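Local coordinates for protein catalase-3 (Neurospora crassa, PDB 4AJ9) that breaks hydrogen peroxide down to water and dioxygen with a bound heme, probably shielding the cell from peroxide damage, at residues 72-77 with 94-100; 268-274 with 306-312. All coordinates share one frame; numbering follows the deposited sequence.

Contacts 1 and 2 are two neighbouring strand pairings of one curled antiparallel sheet, the beta-barrel of the catalase fold, and their centres lie about 9 Å apart. Strand 68-77 of contact 1 and strand 305-314 of contact 2 are neighbours: Thr-76 N lies 2.7 Å from Glu-309 O and Ile-74 N lies 2.9 Å from Thr-311 O, both probable hydrogen bonds. The four segments therefore run in the order 94-100, 72-77, 306-312, 268-274. A bound heme is closer to contact 1: the side chain of Phe-100 is about 7 Å from it, that of Leu-312 in contact 2 about 12 Å. The Trp-271 side chain is about 12 Å from that of Asn-138, a predicted active-site residue.

Contact 1 (72-77 with 94-100); sequences HGIFTS and DKQTPVF
His-72 lays one imidazole face against the edge of Phe-100, a T-shaped pair with planes at 82°; Phe-100 CD2 sits over the middle of the imidazole, 3.6 Å from His-72 CE1. Phe-100 CG lies opposite the backbone N about the first side-chain bond (chi1 -174°), which carries the phenyl edge to the imidazole face. A water in the imidazole plane joins His-72 ND1 to Val-99 O, while His-72 NE2 is hydrogen-bonded to Glu-322 OE1. With an alanine in place of His-72 the imidazole is gone, and the Phe-100 edge would probably be freer to shift, with Glu-322 and the water each short of a hydrogen-bond partner. Gly-73 exchanges two backbone bonds with Val-99, and Val-99 CG2 lies against the bare glycine backbone, 3.5 Å from Gly-73 C. From His-72 to Thr-76 this is an antiparallel ladder of the catalase beta-barrel, hydrogen-bonded and non-hydrogen-bonded pairs alternating. Ile-74 uses its CG2 branch, 3.8 Å from Gln-96 CB. Phe-75 pairs with Thr-97 through two backbone bonds, and Phe-75 CB meets Val-99 CG1 at 3.7 Å; its ring goes on to the edge-to-face partner Phe-126. Thr-76 and Gln-96 stand side by side: Gln-96 NE2 donates to Thr-76 OG1 over 3.1 Å, the hydroxyl tilted 21° from the amide plane, while Thr-76 CG2 rests on Asp-94 CA. Ser-77 N binds Lys-95 O, and Ser-77 O accepts a hydrogen bond from Asp-94 N at 2.8 Å.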
ATOM      1  N   HIS C  72       6.515  -9.452  26.873  1.00  6.02           N
ATOM      2  CA  HIS C  72       5.366  -9.065  27.693  1.00  5.41           C
ATOM      3  C   HIS C  72       5.730  -9.086  29.169  1.00  8.20           C
ATOM      4  O   HIS C  72       6.630  -9.813  29.584  1.00  5.58           O
ATOM      5  CB  HIS C  72       4.197 -10.032  27.480  1.00  6.01           C
ATOM      6  CG  HIS C  72       3.656 -10.038  26.079  1.00 11.42           C
ATOM      7  ND1 HIS C  72       2.553  -9.301  25.701  1.00 10.19           N
ATOM      8  CD2 HIS C  72       4.061 -10.703  24.970  1.00  7.54           C
ATOM      9  CE1 HIS C  72       2.307  -9.505  24.418  1.00  7.98           C
ATOM     10  NE2 HIS C  72       3.206 -10.353  23.952  1.00  8.23           N
ATOM     11  N   GLY C  73       5.016  -8.305  29.970  1.00  4.68           N
ATOM     12  CA  GLY C  73       5.213  -8.378  31.400  1.00  6.68           C
ATOM     13  C   GLY C  73       4.114  -7.679  32.161  1.00 10.31           C
ATOM     14  O   GLY C  73       3.027  -7.436  31.628  1.00  5.85           O
ATOM     15  N   ILE C  74       4.407  -7.338  33.414  1.00  7.47           N
ATOM     16  CA  ILE C  74       3.436  -6.678  34.270  1.00  9.00           C
ATOM     17  C   ILE C  74       4.107  -5.511  34.983  1.00  8.40           C
ATOM     18  O   ILE C  74       5.256  -5.615  35.409  1.00 13.13           O
ATOM     19  CB  ILE C  74       2.866  -7.648  35.330  1.00  4.86           C
ATOM     20  CG1 ILE C  74       2.248  -8.880  34.664  1.00 10.45           C
ATOM     21  CG2 ILE C  74       1.830  -6.941  36.210  1.00 12.89           C
ATOM     22  CD1 ILE C  74       0.908  -8.630  34.037  1.00 23.59           C
ATOM     23  N   PHE C  75       3.394  -4.396  35.084  1.00  6.49           N
ATOM     24  CA  PHE C  75       3.833  -3.280  35.908  1.00  5.76           C
ATOM     25  C   PHE C  75       2.949  -3.228  37.148  1.00  8.69           C
ATOM     26  O   PHE C  75       1.735  -3.377  37.064  1.00  5.63           O
ATOM     27  CB  PHE C  75       3.770  -1.943  35.157  1.00  5.82           C
ATOM     28  CG  PHE C  75       3.892  -0.742  36.057  1.00  7.27           C
ATOM     29  CD1 PHE C  75       5.133  -0.284  36.458  1.00  4.28           C
ATOM     30  CD2 PHE C  75       2.752  -0.087  36.526  1.00  7.30           C
ATOM     31  CE1 PHE C  75       5.248   0.809  37.305  1.00  7.20           C
ATOM     32  CE2 PHE C  75       2.861   1.014  37.365  1.00  9.39           C
ATOM     33  CZ  PHE C  75       4.113   1.462  37.754  1.00  7.66           C
ATOM     34  N   THR C  76       3.568  -3.009  38.298  1.00 11.03           N
ATOM     35  CA  THR C  76       2.836  -2.901  39.552  1.00  7.99           C
ATOM     36  C   THR C  76       3.148  -1.571  40.205  1.00  9.20           C
ATOM     37  O   THR C  76       4.314  -1.223  40.413  1.00  8.95           O
ATOM     38  CB  THR C  76       3.227  -4.015  40.529  1.00  8.26           C
ATOM     39  OG1 THR C  76       3.041  -5.292  39.900  1.00  7.54           O
ATOM     40  CG2 THR C  76       2.355  -3.937  41.799  1.00  7.72           C
ATOM     41  N   SER C  77       2.108  -0.812  40.515  1.00  6.06           N
ATOM     42  CA  SER C  77       2.308   0.456  41.196  1.00  6.92           C
ATOM     43  C   SER C  77       2.632   0.206  42.663  1.00 11.26           C
ATOM     44  O   SER C  77       2.049  -0.676  43.293  1.00  9.49           O
ATOM     45  CB  SER C  77       1.080   1.354  41.050  1.00  8.60           C
ATOM     46  OG  SER C  77       1.286   2.588  41.716  1.00 10.95           O
ATOM     47  N   ASP C  94      -0.322  -1.581  44.559  1.00  8.43           N
ATOM     48  CA  ASP C  94      -0.424  -2.946  44.044  1.00 17.74           C
ATOM     49  C   ASP C  94      -1.250  -3.102  42.755  1.00  9.80           C
ATOM     50  O   ASP C  94      -1.496  -4.218  42.308  1.00  9.32           O
ATOM     51  CB  ASP C  94      -0.931  -3.904  45.128  1.00 15.28           C
ATOM     52  CG  ASP C  94       0.038  -4.018  46.314  1.00 28.00           C
ATOM     53  OD1 ASP C  94       1.261  -3.863  46.115  1.00 17.34           O
ATOM     54  OD2 ASP C  94      -0.427  -4.266  47.446  1.00 25.16           O
ATOM     55  N   LYS C  95      -1.670  -1.995  42.158  1.00 11.35           N
ATOM     56  CA  LYS C  95      -2.410  -2.065  40.896  1.00  9.82           C
ATOM     57  C   LYS C  95      -1.512  -2.585  39.785  1.00 10.17           C
ATOM     58  O   LYS C  95      -0.413  -2.082  39.579  1.00  6.37           O
ATOM     59  CB  LYS C  95      -2.951  -0.692  40.516  1.00  9.56           C
ATOM     60  CG  LYS C  95      -3.860  -0.673  39.296  1.00 11.51           C
ATOM     61  CD  LYS C  95      -4.593   0.667  39.246  1.00 14.79           C
ATOM     62  CE  LYS C  95      -5.634   0.723  38.145  1.00 16.38           C
ATOM     63  NZ  LYS C  95      -6.414   2.016  38.235  1.00 17.66           N
ATOM     64  N   GLN C  96      -1.993  -3.591  39.067  1.00  7.95           N
ATOM     65  CA  GLN C  96      -1.196  -4.221  38.023  1.00  9.54           C
ATOM     66  C   GLN C  96      -1.720  -3.903  36.632  1.00  9.56           C
ATOM     67  O   GLN C  96      -2.931  -3.894  36.399  1.00  8.94           O
ATOM     68  CB  GLN C  96      -1.143  -5.730  38.239  1.00 11.67           C
ATOM     69  CG  GLN C  96      -0.590  -6.086  39.600  1.00 11.97           C
ATOM     70  CD  GLN C  96      -0.149  -7.517  39.696  1.00 22.32           C
ATOM     71  OE1 GLN C  96      -0.889  -8.430  39.338  1.00 20.02           O
ATOM     72  NE2 GLN C  96       1.074  -7.729  40.189  1.00 30.40           N
ATOM     73  N   THR C  97      -0.790  -3.644  35.718  1.00  6.16           N
ATOM     74  CA  THR C  97      -1.117  -3.309  34.340  1.00  4.57           C
ATOM     75  C   THR C  97      -0.218  -4.112  33.413  1.00  5.62           C
ATOM     76  O   THR C  97       0.988  -4.100  33.584  1.00  4.98           O
ATOM     77  CB  THR C  97      -0.854  -1.819  34.068  1.00 10.28           C
ATOM     78  OG1 THR C  97      -1.623  -1.023  34.973  1.00  8.47           O
ATOM     79  CG2 THR C  97      -1.217  -1.450  32.619  1.00  5.00           C
ATOM     80  N   PRO C  98      -0.804  -4.801  32.418  1.00  7.26           N
ATOM     81  CA  PRO C  98       0.045  -5.494  31.437  1.00  5.91           C
ATOM     82  C   PRO C  98       0.935  -4.516  30.685  1.00  7.14           C
ATOM     83  O   PRO C  98       0.521  -3.386  30.420  1.00  3.88           O
ATOM     84  CB  PRO C  98      -0.959  -6.104  30.456  1.00  5.86           C
ATOM     85  CG  PRO C  98      -2.298  -6.091  31.188  1.00  4.72           C
ATOM     86  CD  PRO C  98      -2.239  -4.918  32.109  1.00  5.42           C
ATOM     87  N   VAL C  99       2.141  -4.954  30.338  1.00  7.41           N
ATOM     88  CA  VAL C  99       3.037  -4.137  29.530  1.00  3.42           C
ATOM     89  C   VAL C  99       3.631  -4.959  28.396  1.00  7.33           C
ATOM     90  O   VAL C  99       3.642  -6.198  28.432  1.00  6.82           O
ATOM     91  CB  VAL C  99       4.193  -3.528  30.363  1.00  8.99           C
ATOM     92  CG1 VAL C  99       3.643  -2.762  31.570  1.00  6.92           C
ATOM     93  CG2 VAL C  99       5.181  -4.615  30.820  1.00  5.77           C
ATOM     94  N   PHE C 100       4.099  -4.264  27.371  1.00  6.52           N
ATOM     95  CA  PHE C 100       4.997  -4.875  26.405  1.00  4.12           C
ATOM     96  C   PHE C 100       6.162  -3.924  26.233  1.00  5.10           C
ATOM     97  O   PHE C 100       5.975  -2.710  26.171  1.00  4.10           O
ATOM     98  CB  PHE C 100       4.306  -5.127  25.060  1.00  5.21           C
ATOM     99  CG  PHE C 100       5.164  -5.888  24.078  1.00  3.62           C
ATOM    100  CD1 PHE C 100       6.098  -5.235  23.295  1.00  5.32           C
ATOM    101  CD2 PHE C 100       5.033  -7.262  23.946  1.00  6.73           C
ATOM    102  CE1 PHE C 100       6.897  -5.933  22.392  1.00  4.87           C
ATOM    103  CE2 PHE C 100       5.832  -7.974  23.040  1.00  6.13           C
ATOM    104  CZ  PHE C 100       6.765  -7.305  22.273  1.00  2.91           C
TER
HETATM  105  O   HOH W   1       1.116  -7.576  27.358  1.00  9.72           O

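Contact 2 (268-274 with 306-312); sequences APSWELA and VLGEMTL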
ATOM      1  N   ALA C 268      12.983 -13.568  35.132  1.00  5.23           N
ATOM      2  CA  ALA C 268      12.434 -12.362  34.518  1.00  7.65           C
ATOM      3  C   ALA C 268      13.165 -11.122  35.011  1.00  7.92           C
ATOM      4  O   ALA C 268      13.419 -10.976  36.210  1.00  9.94           O
ATOM      5  CB  ALA C 268      10.951 -12.253  34.826  1.00  6.78           C
ATOM      6  N   PRO C 269      13.507 -10.213  34.088  1.00  7.01           N
ATOM      7  CA  PRO C 269      14.169  -8.978  34.516  1.00  8.28           C
ATOM      8  C   PRO C 269      13.156  -7.951  35.026  1.00 10.77           C
ATOM      9  O   PRO C 269      11.998  -7.963  34.586  1.00  8.67           O
ATOM     10  CB  PRO C 269      14.838  -8.491  33.227  1.00  7.41           C
ATOM     11  CG  PRO C 269      13.920  -8.983  32.133  1.00  8.38           C
ATOM     12  CD  PRO C 269      13.349 -10.291  32.622  1.00  9.82           C
ATOM     13  N   SER C 270      13.585  -7.091  35.951  1.00  6.19           N
ATOM     14  CA  SER C 270      12.743  -6.015  36.462  1.00  8.94           C
ATOM     15  C   SER C 270      13.426  -4.662  36.356  1.00  8.97           C
ATOM     16  O   SER C 270      14.652  -4.578  36.284  1.00  7.67           O
ATOM     17  CB  SER C 270      12.345  -6.264  37.921  1.00  9.64           C
ATOM     18  OG  SER C 270      11.594  -7.453  38.023  1.00 12.43           O
ATOM     19  N   TRP C 271      12.604  -3.612  36.327  1.00  6.00           N
ATOM     20  CA  TRP C 271      13.068  -2.234  36.402  1.00  8.96           C
ATOM     21  C   TRP C 271      12.103  -1.486  37.292  1.00 11.13           C
ATOM     22  O   TRP C 271      10.882  -1.686  37.207  1.00  7.74           O
ATOM     23  CB  TRP C 271      13.024  -1.552  35.034  1.00  6.41           C
ATOM     24  CG  TRP C 271      14.010  -2.042  34.026  1.00  9.66           C
ATOM     25  CD1 TRP C 271      15.192  -1.452  33.685  1.00  9.51           C
ATOM     26  CD2 TRP C 271      13.887  -3.204  33.201  1.00  6.54           C
ATOM     27  NE1 TRP C 271      15.814  -2.172  32.700  1.00  6.20           N
ATOM     28  CE2 TRP C 271      15.039  -3.261  32.389  1.00 11.09           C
ATOM     29  CE3 TRP C 271      12.921  -4.209  33.078  1.00  5.08           C
ATOM     30  CZ2 TRP C 271      15.253  -4.283  31.468  1.00  7.34           C
ATOM     31  CZ3 TRP C 271      13.132  -5.222  32.158  1.00  7.38           C
ATOM     32  CH2 TRP C 271      14.289  -5.252  31.361  1.00  6.49           C
ATOM     33  N   GLU C 272      12.627  -0.614  38.142  1.00  7.21           N
ATOM     34  CA  GLU C 272      11.732   0.255  38.897  1.00  6.02           C
ATOM     35  C   GLU C 272      11.428   1.488  38.061  1.00  5.24           C
ATOM     36  O   GLU C 272      12.310   2.022  37.388  1.00  5.93           O
ATOM     37  CB  GLU C 272      12.318   0.605  40.272  1.00 12.85           C
ATOM     38  CG  GLU C 272      12.045  -0.498  41.316  1.00  8.63           C
ATOM     39  CD  GLU C 272      12.801  -0.314  42.609  1.00 15.12           C
ATOM     40  OE1 GLU C 272      13.720   0.527  42.659  1.00 21.85           O
ATOM     41  OE2 GLU C 272      12.467  -1.023  43.583  1.00 31.36           O
ATOM     42  N   LEU C 273      10.168   1.907  38.065  1.00  6.50           N
ATOM     43  CA  LEU C 273       9.788   3.172  37.452  1.00  5.15           C
ATOM     44  C   LEU C 273      10.006   4.269  38.482  1.00 10.52           C
ATOM     45  O   LEU C 273       9.450   4.210  39.569  1.00 12.44           O
ATOM     46  CB  LEU C 273       8.306   3.162  37.062  1.00  5.54           C
ATOM     47  CG  LEU C 273       7.825   4.441  36.364  1.00  7.09           C
ATOM     48  CD1 LEU C 273       8.643   4.720  35.106  1.00  3.27           C
ATOM     49  CD2 LEU C 273       6.346   4.345  36.030  1.00  8.78           C
ATOM     50  N   ALA C 274      10.809   5.268  38.135  1.00  8.52           N
ATOM     51  CA  ALA C 274      11.059   6.375  39.041  1.00 11.46           C
ATOM     52  C   ALA C 274      10.867   7.674  38.286  1.00  6.70           C
ATOM     53  O   ALA C 274      10.957   7.702  37.053  1.00  9.12           O
ATOM     54  CB  ALA C 274      12.467   6.287  39.609  1.00  8.30           C
ATOM     55  N   VAL C 306      10.699   6.494  43.328  1.00  9.74           N
ATOM     56  CA  VAL C 306      10.197   5.251  42.746  1.00 10.62           C
ATOM     57  C   VAL C 306       8.669   5.155  42.838  1.00 14.43           C
ATOM     58  O   VAL C 306       8.086   5.337  43.906  1.00  8.23           O
ATOM     59  CB  VAL C 306      10.859   4.016  43.416  1.00 10.05           C
ATOM     60  CG1 VAL C 306      10.266   2.716  42.881  1.00 14.38           C
ATOM     61  CG2 VAL C 306      12.374   4.043  43.219  1.00 12.01           C
ATOM     62  N   LEU C 307       8.019   4.879  41.711  1.00  8.49           N
ATOM     63  CA  LEU C 307       6.562   4.796  41.676  1.00  6.15           C
ATOM     64  C   LEU C 307       6.069   3.356  41.626  1.00 10.52           C
ATOM     65  O   LEU C 307       4.946   3.054  42.043  1.00 10.62           O
ATOM     66  CB  LEU C 307       5.998   5.570  40.464  1.00  9.63           C
ATOM     67  CG  LEU C 307       6.241   7.081  40.384  1.00 12.16           C
ATOM     68  CD1 LEU C 307       5.406   7.714  39.264  1.00  9.09           C
ATOM     69  CD2 LEU C 307       5.929   7.757  41.710  1.00  9.91           C
ATOM     70  N   GLY C 308       6.902   2.467  41.105  1.00  9.22           N
ATOM     71  CA  GLY C 308       6.524   1.072  40.985  1.00  9.69           C
ATOM     72  C   GLY C 308       7.563   0.233  40.270  1.00  9.89           C
ATOM     73  O   GLY C 308       8.718   0.654  40.088  1.00  6.81           O
ATOM     74  N   GLU C 309       7.160  -0.969  39.870  1.00  6.83           N
ATOM     75  CA  GLU C 309       8.103  -1.888  39.243  1.00  9.48           C
ATOM     76  C   GLU C 309       7.472  -2.623  38.079  1.00  9.69           C
ATOM     77  O   GLU C 309       6.303  -3.007  38.136  1.00  8.79           O
ATOM     78  CB  GLU C 309       8.606  -2.907  40.266  1.00  9.48           C
ATOM     79  CG  GLU C 309       9.650  -3.869  39.705  1.00 23.02           C
ATOM     80  CD  GLU C 309      10.323  -4.716  40.779  1.00 32.08           C
ATOM     81  OE1 GLU C 309       9.661  -5.618  41.329  1.00 29.73           O
ATOM     82  OE2 GLU C 309      11.515  -4.486  41.067  1.00 28.56           O
ATOM     83  N   MET C 310       8.264  -2.831  37.033  1.00  8.53           N
ATOM     84  CA  MET C 310       7.835  -3.605  35.887  1.00  9.99           C
ATOM     85  C   MET C 310       8.720  -4.840  35.760  1.00  9.07           C
ATOM     86  O   MET C 310       9.934  -4.750  35.883  1.00  7.65           O
ATOM     87  CB  MET C 310       7.916  -2.729  34.629  1.00 10.33           C
ATOM     88  CG  MET C 310       8.210  -3.451  33.331  1.00 14.98           C
ATOM     89  SD  MET C 310       8.057  -2.279  31.969  1.00 10.72           S
ATOM     90  CE  MET C 310       9.774  -1.791  31.688  1.00  5.08           C
ATOM     91  N   THR C 311       8.096  -5.992  35.530  1.00  7.61           N
ATOM     92  CA  THR C 311       8.813  -7.250  35.353  1.00  8.85           C
ATOM     93  C   THR C 311       8.368  -7.858  34.024  1.00 12.95           C
ATOM     94  O   THR C 311       7.167  -8.007  33.779  1.00  8.18           O
ATOM     95  CB  THR C 311       8.500  -8.228  36.502  1.00 10.75           C
ATOM     96  OG1 THR C 311       8.985  -7.678  37.730  1.00 11.18           O
ATOM     97  CG2 THR C 311       9.165  -9.581  36.280  1.00  9.98           C
ATOM     98  N   LEU C 312       9.328  -8.175  33.155  1.00  7.24           N
ATOM     99  CA  LEU C 312       9.023  -8.835  31.885  1.00 10.69           C
ATOM    100  C   LEU C 312       9.144 -10.343  32.071  1.00 10.42           C
ATOM    101  O   LEU C 312      10.238 -10.851  32.304  1.00 10.82           O
ATOM    102  CB  LEU C 312       9.964  -8.346  30.775  1.00  7.04           C
ATOM    103  CG  LEU C 312      10.031  -6.833  30.582  1.00  8.54           C
ATOM    104  CD1 LEU C 312      11.013  -6.434  29.473  1.00  4.06           C
ATOM    105  CD2 LEU C 312       8.635  -6.284  30.303  1.00  9.67           C
TER
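A classic beta bulge interrupts the antiparallel pairing of strands 270-278 and 305-314 in the catalase beta-barrel: Leu-307 and Gly-308 both face Leu-273. Leu-273 O takes a short, straight bond from Leu-307 N (2.7 Å, 170°) and a weak one from Gly-308 N (3.4 Å), and the register slips by one residue, bringing Ala-274 opposite Val-306. Beyond the bulge the ladder is regular, with Trp-271 N bonding to Met-310 O and Met-310 N to Trp-271 O, both at 2.9 Å, and Leu-312 N reaching Pro-269 O. On the face of Trp-271 and Met-310 the contact is apolar. Leu-312 CD1 approaches Trp-271 CZ3 obliquely at 3.6 Å, and Met-310, bent at its last torsion (chi3 97°), brings CE near Trp-271 CE3. The indole NE1 turns instead to Met-206 O, while Phe-122 meets the ring edge-to-face. The other face is largely polar, with Ala-274 and Val-306 at its end. Ser-270 OG and Thr-311 OG1, each set beside its own backbone N, share a 2.6 Å hydrogen bond. Glu-309 runs its CG past Trp-271 O and its carboxylate beside Ser-270 CB, while Glu-272 lies across the Val-306 methyls. The carboxylates of this non-hydrogen-bonded pair stand close, Glu-272 OE2 4.4 Å from Glu-309 OE2; their mutual repulsion would tend to raise the proton affinity of one or both, perhaps eased by Lys-233, a long and weak ion-pair partner of Glu-272.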